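Long-range contacts in uncharacterized protein (Alicyclobacillus acidocaldarius subsp. acidocaldarius, PDB 3RAG), which is of unknown function but carries von Willebrand factor type A sequence signatures and binds a sodium ion in the crystal, consistent with a metal-dependent binding role: residues Thr17-Val28 against Glu54-Ile63; Phe179-Val190 against Glu205-Pro216. One frame throughout, in Å; residues are numbered along the deposited sequence. Where two conformers were deposited one is given.

Interaction 1: Thr17-Val28 against Glu54-Ile63. With NA (sodium ion), chain C.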
loop_
_atom_site.group_PDB
_atom_site.type_symbol
_atom_site.label_atom_id
_atom_site.label_comp_id
_atom_site.label_asym_id
_atom_site.label_seq_id
_atom_site.Cartn_x
_atom_site.Cartn_y
_atom_site.Cartn_z
ATOM N N THR A 17 6.807 5.890 6.447
ATOM C CA THR A 17 7.007 6.236 7.848
ATOM C C THR A 17 8.482 6.445 8.154
ATOM O O THR A 17 9.343 5.915 7.444
ATOM C CB THR A 17 6.401 5.093 8.750
ATOM O OG1 THR A 17 6.470 5.451 10.128
ATOM C CG2 THR A 17 7.183 3.752 8.547
ATOM N N ASP A 18 8.786 7.209 9.200
ATOM C CA ASP A 18 10.191 7.340 9.622
ATOM C C ASP A 18 10.501 6.725 10.985
ATOM O O ASP A 18 11.479 7.109 11.647
ATOM C CB ASP A 18 10.716 8.789 9.508
ATOM C CG ASP A 18 10.145 9.706 10.566
ATOM O OD1 ASP A 18 9.145 9.319 11.199
ATOM O OD2 ASP A 18 10.660 10.833 10.735
ATOM N N GLY A 19 9.686 5.761 11.412
ATOM C CA GLY A 19 10.047 4.996 12.595
ATOM C C GLY A 19 8.878 4.276 13.235
ATOM O O GLY A 19 7.727 4.630 12.990
ATOM N N CYS A 20 9.177 3.311 14.100
ATOM C CA CYS A 20 8.154 2.472 14.717
ATOM C C CYS A 20 7.102 3.255 15.503
ATOM O O CYS A 20 7.373 4.333 16.038
ATOM C CB CYS A 20 8.806 1.460 15.645
ATOM S SG CYS A 20 9.889 2.232 16.862
ATOM N N SER A 21 5.900 2.695 15.590
ATOM C CA SER A 21 4.825 3.344 16.367
ATOM C C SER A 21 5.249 3.581 17.805
ATOM O O SER A 21 6.022 2.810 18.378
ATOM C CB SER A 21 3.544 2.508 16.350
ATOM O OG SER A 21 3.707 1.281 17.073
ATOM N N ASN A 22 4.726 4.644 18.413
ATOM C CA ASN A 22 5.067 4.918 19.793
ATOM C C ASN A 22 3.858 5.343 20.599
ATOM O O ASN A 22 3.996 5.777 21.725
ATOM C CB ASN A 22 6.204 5.948 19.897
ATOM C CG ASN A 22 5.838 7.275 19.262
ATOM O OD1 ASN A 22 4.675 7.540 19.007
ATOM N ND2 ASN A 22 6.835 8.100 18.982
ATOM N N ILE A 23 2.669 5.221 20.015
ATOM C CA ILE A 23 1.447 5.518 20.771
ATOM C C ILE A 23 0.324 4.671 20.181
ATOM O O ILE A 23 0.301 4.401 18.976
ATOM C CB ILE A 23 1.101 7.031 20.757
ATOM C CG1 ILE A 23 -0.138 7.306 21.621
ATOM C CG2 ILE A 23 0.901 7.529 19.325
ATOM C CD1 ILE A 23 -0.315 8.785 21.989
ATOM N N GLY A 24 -0.575 4.196 21.035
ATOM C CA GLY A 24 -1.700 3.445 20.509
ATOM C C GLY A 24 -1.407 1.968 20.294
ATOM O O GLY A 24 -0.336 1.468 20.642
ATOM N N PRO A 25 -2.378 1.254 19.723
ATOM C CA PRO A 25 -2.307 -0.210 19.677
ATOM C C PRO A 25 -1.386 -0.725 18.565
ATOM O O PRO A 25 -0.921 0.028 17.704
ATOM C CB PRO A 25 -3.772 -0.635 19.477
ATOM C CG PRO A 25 -4.448 0.572 18.872
ATOM C CD PRO A 25 -3.694 1.791 19.315
ATOM N N ASP A 26 -1.101 -2.016 18.628
ATOM C CA ASP A 26 -0.055 -2.639 17.798
ATOM C C ASP A 26 -0.390 -2.731 16.310
ATOM O O ASP A 26 -1.350 -3.383 15.913
ATOM C CB ASP A 26 0.234 -4.024 18.387
ATOM C CG ASP A 26 1.313 -4.790 17.638
ATOM O OD1 ASP A 26 2.006 -4.231 16.761
ATOM O OD2 ASP A 26 1.469 -5.980 17.962
ATOM N N PRO A 27 0.401 -2.051 15.457
ATOM C CA PRO A 27 0.102 -2.069 14.017
ATOM C C PRO A 27 0.365 -3.434 13.382
ATOM O O PRO A 27 -0.123 -3.696 12.282
ATOM C CB PRO A 27 1.069 -1.013 13.435
ATOM C CG PRO A 27 2.222 -0.959 14.443
ATOM C CD PRO A 27 1.521 -1.152 15.800
ATOM N N VAL A 28 1.159 -4.287 14.033
ATOM C CA VAL A 28 1.365 -5.616 13.473
ATOM C C VAL A 28 0.031 -6.376 13.444
ATOM O O VAL A 28 -0.316 -7.034 12.463
ATOM C CB VAL A 28 2.465 -6.383 14.218
ATOM C CG1 VAL A 28 2.627 -7.808 13.622
ATOM C CG2 VAL A 28 3.769 -5.596 14.105
ATOM N N GLU A 54 15.200 7.449 16.389
ATOM C CA GLU A 54 13.766 7.163 16.302
ATOM C C GLU A 54 13.433 6.239 15.146
ATOM O O GLU A 54 12.306 5.737 15.032
ATOM C CB GLU A 54 12.967 8.467 16.153
ATOM C CG GLU A 54 13.159 9.467 17.292
ATOM C CD GLU A 54 12.364 10.746 17.051
ATOM O OE1 GLU A 54 11.149 10.635 16.792
ATOM O OE2 GLU A 54 12.948 11.854 17.092
ATOM N N GLN A 55 14.419 6.006 14.286
ATOM C CA GLN A 55 14.183 5.262 13.066
ATOM C C GLN A 55 14.370 3.751 13.264
ATOM O O GLN A 55 15.277 3.144 12.699
ATOM C CB GLN A 55 15.056 5.789 11.925
ATOM C CG GLN A 55 14.416 6.996 11.174
ATOM C CD GLN A 55 14.534 8.316 11.926
ATOM O OE1 GLN A 55 13.534 9.008 12.175
ATOM N NE2 GLN A 55 15.759 8.674 12.301
ATOM N N GLY A 56 13.525 3.151 14.092
ATOM C CA GLY A 56 13.577 1.704 14.246
ATOM C C GLY A 56 12.601 1.040 13.304
ATOM O O GLY A 56 11.410 1.381 13.294
ATOM N N TYR A 57 13.090 0.086 12.519
ATOM C CA TYR A 57 12.265 -0.567 11.512
ATOM C C TYR A 57 12.031 -2.066 11.733
ATOM O O TYR A 57 11.626 -2.752 10.817
ATOM C CB TYR A 57 12.802 -0.304 10.092
ATOM C CG TYR A 57 12.724 1.173 9.767
ATOM C CD1 TYR A 57 11.525 1.856 9.901
ATOM C CD2 TYR A 57 13.860 1.887 9.379
ATOM C CE1 TYR A 57 11.440 3.233 9.656
ATOM C CE2 TYR A 57 13.787 3.260 9.118
ATOM C CZ TYR A 57 12.564 3.920 9.247
ATOM O OH TYR A 57 12.465 5.280 8.992
ATOM N N GLN A 58 12.285 -2.584 12.935
ATOM C CA GLN A 58 11.860 -3.961 13.207
ATOM C C GLN A 58 10.354 -4.016 12.979
ATOM O O GLN A 58 9.859 -4.879 12.258
ATOM C CB GLN A 58 12.156 -4.387 14.655
ATOM C CG GLN A 58 13.632 -4.497 15.031
ATOM C CD GLN A 58 14.342 -5.673 14.348
ATOM O OE1 GLN A 58 13.722 -6.498 13.679
ATOM N NE2 GLN A 58 15.651 -5.734 14.513
ATOM N N GLU A 59 9.623 -3.090 13.605
ATOM C CA GLU A 59 8.165 -3.106 13.496
ATOM C C GLU A 59 7.719 -3.048 12.042
ATOM O O GLU A 59 6.824 -3.775 11.622
ATOM C CB GLU A 59 7.549 -1.928 14.260
ATOM C CG GLU A 59 6.017 -1.990 14.290
ATOM C CD GLU A 59 5.444 -0.766 14.946
ATOM O OE1 GLU A 59 5.029 -0.845 16.131
ATOM O OE2 GLU A 59 5.459 0.294 14.286
ATOM N N ALA A 60 8.336 -2.177 11.255
ATOM C CA ALA A 60 8.005 -2.102 9.816
ATOM C C ALA A 60 8.103 -3.473 9.137
ATOM O O ALA A 60 7.234 -3.852 8.359
ATOM C CB ALA A 60 8.910 -1.091 9.092
ATOM N N HIS A 61 9.169 -4.210 9.441
ATOM C CA HIS A 61 9.338 -5.546 8.885
ATOM C C HIS A 61 8.225 -6.486 9.354
ATOM O O HIS A 61 7.691 -7.275 8.554
ATOM C CB HIS A 61 10.741 -6.105 9.189
ATOM C CG HIS A 61 11.756 -5.743 8.146
ATOM N ND1 HIS A 61 12.688 -4.740 8.315
ATOM C CD2 HIS A 61 11.924 -6.201 6.882
ATOM C CE1 HIS A 61 13.415 -4.626 7.214
ATOM N NE2 HIS A 61 12.967 -5.496 6.330
ATOM N N SER A 62 7.881 -6.398 10.640
ATOM C CA SER A 62 6.819 -7.246 11.184
ATOM C C SER A 62 5.450 -6.889 10.603
ATOM O O SER A 62 4.607 -7.763 10.398
ATOM C CB SER A 62 6.781 -7.148 12.706
ATOM O OG SER A 62 8.007 -7.634 13.215
ATOM N N ILE A 63 5.228 -5.599 10.346
ATOM C CA ILE A 63 3.976 -5.153 9.727
ATOM C C ILE A 63 3.862 -5.731 8.327
ATOM O O ILE A 63 2.825 -6.277 7.939
ATOM C CB ILE A 63 3.901 -3.600 9.632
ATOM C CG1 ILE A 63 3.702 -2.999 11.033
ATOM C CG2 ILE A 63 2.779 -3.140 8.679
ATOM C CD1 ILE A 63 3.891 -1.448 11.043
HETATM NA NA NA C . 8.639 9.711 13.544
HETATM O O HOH W 1 9.518 6.119 15.999
HETATM O O HOH W 2 6.639 0.081 18.189
HETATM O O HOH W 3 4.547 -3.291 17.211
HETATM O O HOH W 4 9.522 8.368 15.900
HETATM O O HOH W 5 7.167 7.730 13.135
#
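The carboxylate of Glu59 takes two bonds from Ser21, one on each oxygen. Ser21 N donates to Glu59 OE2 at 2.8 Å, in a bond almost straight at 178°. Ser21 OG donates to the syn lone pair of Glu59 OE1 at 2.7 Å. The two bonds fix the rotation of the carboxylate. Glu59 CG lies anti to the backbone N (chi1 -174°), and the extended chain carries the acid from helix 58-66 to the loop. Water 3 joins Glu59 OE1 to Asp26 OD1, which lie 4.6 Å apart, and so probably eases the repulsion between the two acids. Asp26 OD1 also caps helix 27-36 by accepting from Val28 N.

The Pro27 ring crosses the Glu59 chain at about a right angle, with Pro27 CG 3.3 Å from Glu59 CD. Beyond it, Ile63 CD1 touches Pro27 CB, and Val28 CG2 meets Ser62 CB at 3.7 Å. At the other end the Tyr57 ring lies obliquely by the Asp18-Gly19 peptide, and its OH is hydrogen-bonded to Ile46 O. Water 1 links Cys20 O to Glu54 O.

Asp18 OD1 binds sodium at 2.4 Å. Ser144, Ser146 and waters 4 and 5 also bind it. Asp18 OD2 forms a salt bridge with Lys150, and water 4 donates to Glu54 OE1. A metal held by an aspartate and two serines in the loops after the parallel strands 10-17 and 135-142 resembles the metal-ion-dependent adhesion site (MIDAS) of von Willebrand factor A domains, on a Rossmann-like alpha-beta fold.

Interaction 2: Phe179-Val190 against Glu205-Pro216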
loop_
_atom_site.group_PDB
_atom_site.type_symbol
_atom_site.label_atom_id
_atom_site.label_comp_id
_atom_site.label_asym_id
_atom_site.label_seq_id
_atom_site.Cartn_x
_atom_site.Cartn_y
_atom_site.Cartn_z
ATOM N N PHE A 179 -1.290 10.142 9.700
ATOM C CA PHE A 179 -1.313 9.767 11.098
ATOM C C PHE A 179 -0.115 10.408 11.777
ATOM O O PHE A 179 1.009 10.294 11.299
ATOM C CB PHE A 179 -1.336 8.230 11.297
ATOM C CG PHE A 179 -0.128 7.494 10.749
ATOM C CD1 PHE A 179 0.869 7.056 11.614
ATOM C CD2 PHE A 179 -0.005 7.215 9.389
ATOM C CE1 PHE A 179 1.969 6.361 11.142
ATOM C CE2 PHE A 179 1.116 6.493 8.887
ATOM C CZ PHE A 179 2.098 6.066 9.765
ATOM N N PRO A 180 -0.348 11.098 12.894
ATOM C CA PRO A 180 -1.626 11.252 13.609
ATOM C C PRO A 180 -2.585 12.258 12.947
ATOM O O PRO A 180 -2.262 12.834 11.913
ATOM C CB PRO A 180 -1.186 11.792 14.974
ATOM C CG PRO A 180 0.066 12.563 14.683
ATOM C CD PRO A 180 0.756 11.828 13.554
ATOM N N GLY A 181 -3.757 12.444 13.544
ATOM C CA GLY A 181 -4.782 13.321 12.975
ATOM C C GLY A 181 -4.745 14.730 13.527
ATOM O O GLY A 181 -3.844 15.069 14.301
ATOM N N LYS A 182 -5.713 15.553 13.125
ATOM C CA LYS A 182 -5.769 16.943 13.582
ATOM C C LYS A 182 -6.085 16.977 15.060
ATOM O O LYS A 182 -6.828 16.129 15.565
ATOM C CB LYS A 182 -6.871 17.717 12.829
ATOM C CG LYS A 182 -6.829 17.570 11.317
ATOM C CD LYS A 182 -8.012 18.267 10.644
ATOM C CE LYS A 182 -8.061 17.949 9.154
ATOM N NZ LYS A 182 -9.154 18.671 8.452
ATOM N N GLY A 183 -5.569 17.985 15.752
ATOM C CA GLY A 183 -5.807 18.105 17.175
ATOM C C GLY A 183 -5.420 16.813 17.867
ATOM O O GLY A 183 -4.267 16.376 17.795
ATOM N N GLU A 184 -6.396 16.189 18.523
ATOM C CA GLU A 184 -6.138 14.991 19.309
ATOM C C GLU A 184 -6.591 13.727 18.567
ATOM O O GLU A 184 -6.592 12.639 19.137
ATOM C CB GLU A 184 -6.847 15.077 20.667
ATOM C CG GLU A 184 -6.665 16.425 21.365
ATOM C CD GLU A 184 -5.212 16.848 21.416
ATOM O OE1 GLU A 184 -4.372 16.026 21.855
ATOM O OE2 GLU A 184 -4.912 17.996 21.005
ATOM N N GLU A 185 -6.969 13.865 17.301
ATOM C CA GLU A 185 -7.434 12.708 16.539
ATOM C C GLU A 185 -6.308 11.763 16.126
ATOM O O GLU A 185 -5.146 12.152 16.072
ATOM C CB GLU A 185 -8.295 13.173 15.361
ATOM C CG GLU A 185 -9.432 14.084 15.890
ATOM C CD GLU A 185 -10.389 14.581 14.834
ATOM O OE1 GLU A 185 -10.020 14.606 13.649
ATOM O OE2 GLU A 185 -11.526 14.966 15.204
ATOM N N ALA A 186 -6.662 10.511 15.842
ATOM C CA ALA A 186 -5.675 9.466 15.546
ATOM C C ALA A 186 -5.205 9.470 14.088
ATOM O O ALA A 186 -4.048 9.135 13.786
ATOM C CB ALA A 186 -6.261 8.100 15.891
ATOM N N THR A 187 -6.112 9.823 13.189
ATOM C CA THR A 187 -5.786 9.881 11.762
ATOM C C THR A 187 -6.577 11.011 11.126
ATOM O O THR A 187 -7.541 11.538 11.704
ATOM C CB THR A 187 -6.160 8.592 11.014
ATOM O OG1 THR A 187 -7.599 8.520 10.892
ATOM C CG2 THR A 187 -5.588 7.358 11.733
ATOM N N ARG A 188 -6.148 11.398 9.942
ATOM C CA ARG A 188 -6.851 12.430 9.197
ATOM C C ARG A 188 -7.066 11.909 7.788
ATOM O O ARG A 188 -6.127 11.445 7.145
ATOM C CB ARG A 188 -5.988 13.685 9.156
ATOM C CG ARG A 188 -6.619 14.881 8.488
ATOM C CD ARG A 188 -5.514 15.867 8.058
ATOM N NE ARG A 188 -4.506 16.099 9.102
ATOM C CZ ARG A 188 -4.210 17.306 9.587
ATOM N NH1 ARG A 188 -3.297 17.440 10.541
ATOM N NH2 ARG A 188 -4.828 18.388 9.115
ATOM N N LEU A 189 -8.299 11.962 7.296
ATOM C CA LEU A 189 -8.522 11.604 5.905
ATOM C C LEU A 189 -8.073 12.776 5.041
ATOM O O LEU A 189 -8.672 13.852 5.081
ATOM C CB LEU A 189 -9.997 11.303 5.657
ATOM C CG LEU A 189 -10.332 10.921 4.205
ATOM C CD1 LEU A 189 -9.745 9.568 3.861
ATOM C CD2 LEU A 189 -11.847 10.934 3.990
ATOM N N VAL A 190 -7.023 12.577 4.256
ATOM C CA VAL A 190 -6.500 13.648 3.406
ATOM C C VAL A 190 -7.315 13.776 2.112
ATOM O O VAL A 190 -7.673 14.893 1.683
ATOM C CB VAL A 190 -4.989 13.434 3.097
ATOM C CG1 VAL A 190 -4.460 14.547 2.194
ATOM C CG2 VAL A 190 -4.214 13.410 4.394
ATOM N N GLU A 205 -2.836 19.334 4.554
ATOM C CA GLU A 205 -3.168 18.380 5.615
ATOM C C GLU A 205 -1.974 17.671 6.246
ATOM O O GLU A 205 -2.104 17.080 7.324
ATOM C CB GLU A 205 -4.185 17.341 5.095
ATOM C CG GLU A 205 -5.433 17.979 4.452
ATOM C CD GLU A 205 -6.306 18.717 5.467
ATOM O OE1 GLU A 205 -6.224 18.384 6.666
ATOM O OE2 GLU A 205 -7.064 19.634 5.066
ATOM N N LEU A 206 -0.811 17.703 5.589
ATOM C CA LEU A 206 0.345 17.007 6.144
ATOM C C LEU A 206 1.159 17.924 7.044
ATOM O O LEU A 206 2.087 18.611 6.615
ATOM C CB LEU A 206 1.212 16.363 5.033
ATOM C CG LEU A 206 0.480 15.413 4.088
ATOM C CD1 LEU A 206 1.480 14.834 3.073
ATOM C CD2 LEU A 206 -0.179 14.274 4.864
ATOM N N VAL A 207 0.783 17.948 8.316
ATOM C CA VAL A 207 1.455 18.786 9.297
ATOM C C VAL A 207 2.218 17.887 10.246
ATOM O O VAL A 207 1.648 16.965 10.823
ATOM C CB VAL A 207 0.444 19.617 10.101
ATOM C CG1 VAL A 207 1.158 20.682 10.913
ATOM C CG2 VAL A 207 -0.586 20.240 9.175
ATOM N N ALA A 208 3.506 18.156 10.423
ATOM C CA ALA A 208 4.319 17.301 11.270
ATOM C C ALA A 208 4.233 17.714 12.729
ATOM O O ALA A 208 4.773 18.739 13.138
ATOM C CB ALA A 208 5.764 17.318 10.802
ATOM N N ARG A 209 3.535 16.894 13.502
ATOM C CA ARG A 209 3.387 17.100 14.931
ATOM C C ARG A 209 2.961 15.794 15.581
ATOM O O ARG A 209 2.400 14.923 14.922
ATOM C CB ARG A 209 2.352 18.189 15.208
ATOM C CG ARG A 209 0.998 17.926 14.574
ATOM C CD ARG A 209 0.051 19.096 14.785
ATOM N NE ARG A 209 -0.489 19.127 16.140
ATOM C CZ ARG A 209 -1.532 18.410 16.546
ATOM N NH1 ARG A 209 -2.151 17.600 15.699
ATOM N NH2 ARG A 209 -1.957 18.502 17.798
ATOM N N GLY A 210 3.203 15.669 16.879
ATOM C CA GLY A 210 2.780 14.493 17.613
ATOM C C GLY A 210 3.633 13.251 17.457
ATOM O O GLY A 210 4.731 13.287 16.906
ATOM N N GLY A 211 3.099 12.142 17.956
ATOM C CA GLY A 211 3.777 10.854 17.926
ATOM C C GLY A 211 3.299 10.067 16.727
ATOM O O GLY A 211 2.772 10.640 15.769
ATOM N N THR A 212 3.531 8.760 16.749
ATOM C CA THR A 212 3.105 7.928 15.640
ATOM C C THR A 212 2.168 6.809 16.075
ATOM O O THR A 212 2.568 5.872 16.761
ATOM C CB THR A 212 4.317 7.322 14.912
ATOM O OG1 THR A 212 4.670 6.078 15.524
ATOM C CG2 THR A 212 5.503 8.266 14.984
ATOM N N PRO A 213 0.930 6.905 15.617
ATOM C CA PRO A 213 -0.107 5.890 15.842
ATOM C C PRO A 213 -0.333 5.051 14.591
ATOM O O PRO A 213 -1.356 5.132 13.893
ATOM C CB PRO A 213 -1.335 6.733 16.215
ATOM C CG PRO A 213 -1.136 8.010 15.427
ATOM C CD PRO A 213 0.356 8.261 15.440
ATOM N N THR A 214 0.650 4.218 14.294
ATOM C CA THR A 214 0.597 3.443 13.085
ATOM C C THR A 214 -0.532 2.430 13.083
ATOM O O THR A 214 -1.059 2.120 12.037
ATOM C CB THR A 214 1.935 2.680 12.881
ATOM O OG1 THR A 214 3.018 3.570 13.191
ATOM C CG2 THR A 214 2.053 2.181 11.448
ATOM N N GLY A 215 -0.868 1.881 14.249
ATOM C CA GLY A 215 -1.938 0.879 14.296
ATOM C C GLY A 215 -3.290 1.424 13.811
ATOM O O GLY A 215 -3.896 0.896 12.884
ATOM N N PRO A 216 -3.774 2.485 14.448
ATOM C CA PRO A 216 -5.037 3.095 14.015
ATOM C C PRO A 216 -5.000 3.516 12.537
ATOM O O PRO A 216 -6.002 3.404 11.848
ATOM C CB PRO A 216 -5.156 4.312 14.935
ATOM C CG PRO A 216 -4.483 3.839 16.206
ATOM C CD PRO A 216 -3.283 3.075 15.708
HETATM O O HOH W 6 -2.196 16.242 12.764
#
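Gly183 O is gripped by both terminal nitrogens of Arg209. NH2 reaches Gly183 O at 3.1 Å and NH1 reaches it at 3.2 Å. The oxygen lies at the end of the guanidinium, only 3° out of its plane. The NH1 bond lies in the carbonyl plane, on a lone pair. The NH2 donor is tilted from that plane. Gly183 sits in the type II' turn from Lys182 to Glu185, and the two bonds tie that turn to Arg209. Water 6 accepts from Arg209 NH1 and makes weak bonds to Gly181 O and Arg188 NH1.

The second polar group centres on Glu205. Arg188 NH2 donates to Glu205 OE1 at 2.8 Å, nearly along the C-O axis of the acid. The two planar groups are 60° apart. Lys182 NZ forms a salt bridge to the same oxygen at 3.4 Å. The Arg188 guanidinium is sandwiched: Lys182 CG lies over one face and Glu205 O over the other, each 3.0 Å from the plane. With CG anti to the backbone N (chi1 -176°) the Arg188 chain runs toward Glu205, and the bend at chi3 turns the guanidinium into this sandwich. With a leucine here the guanidinium is gone, and Glu205 OE1 would probably keep only the longer Lys182 bridge across this contact, with a gap between Lys182 CG and Glu205 O.

Prolines, an aromatic ring and small aliphatic groups make the apolar part. Pro180, after a cis peptide bond, packs its CB on Pro213 CG at 3.8 Å. Phe179 CE1 approaches Thr214 OG1 obliquely. Ala186 CB meets Pro216 CB. Val190 CG2 meets Leu206 CD2. The contact thus pairs apolar packing with a charged group in which one acid probably offsets two bases, while a backbone carbonyl receives Arg209.

Overall arrangement
The contacts lie side by side at one end of the mixed sheet, their centres about 15 Å apart. They touch where Thr212 N bonds Asn22 OD1 and Ser21 packs on Thr212 and Thr214. Both are partly buried, interaction 2 with more exposed residues. Interaction 1 joins the starts of helices 27-36 and 58-66 and includes part of the sodium site. Interaction 2 joins the turn between strands 172-179 and 188-194, with the start of the latter, to the loop from the end of helix 199-205 into helix 214-232. The first relies on water bridges, a metal and an acid-serine pair. In the second, arginines and a lysine meet an acid and a carbonyl beside proline packing.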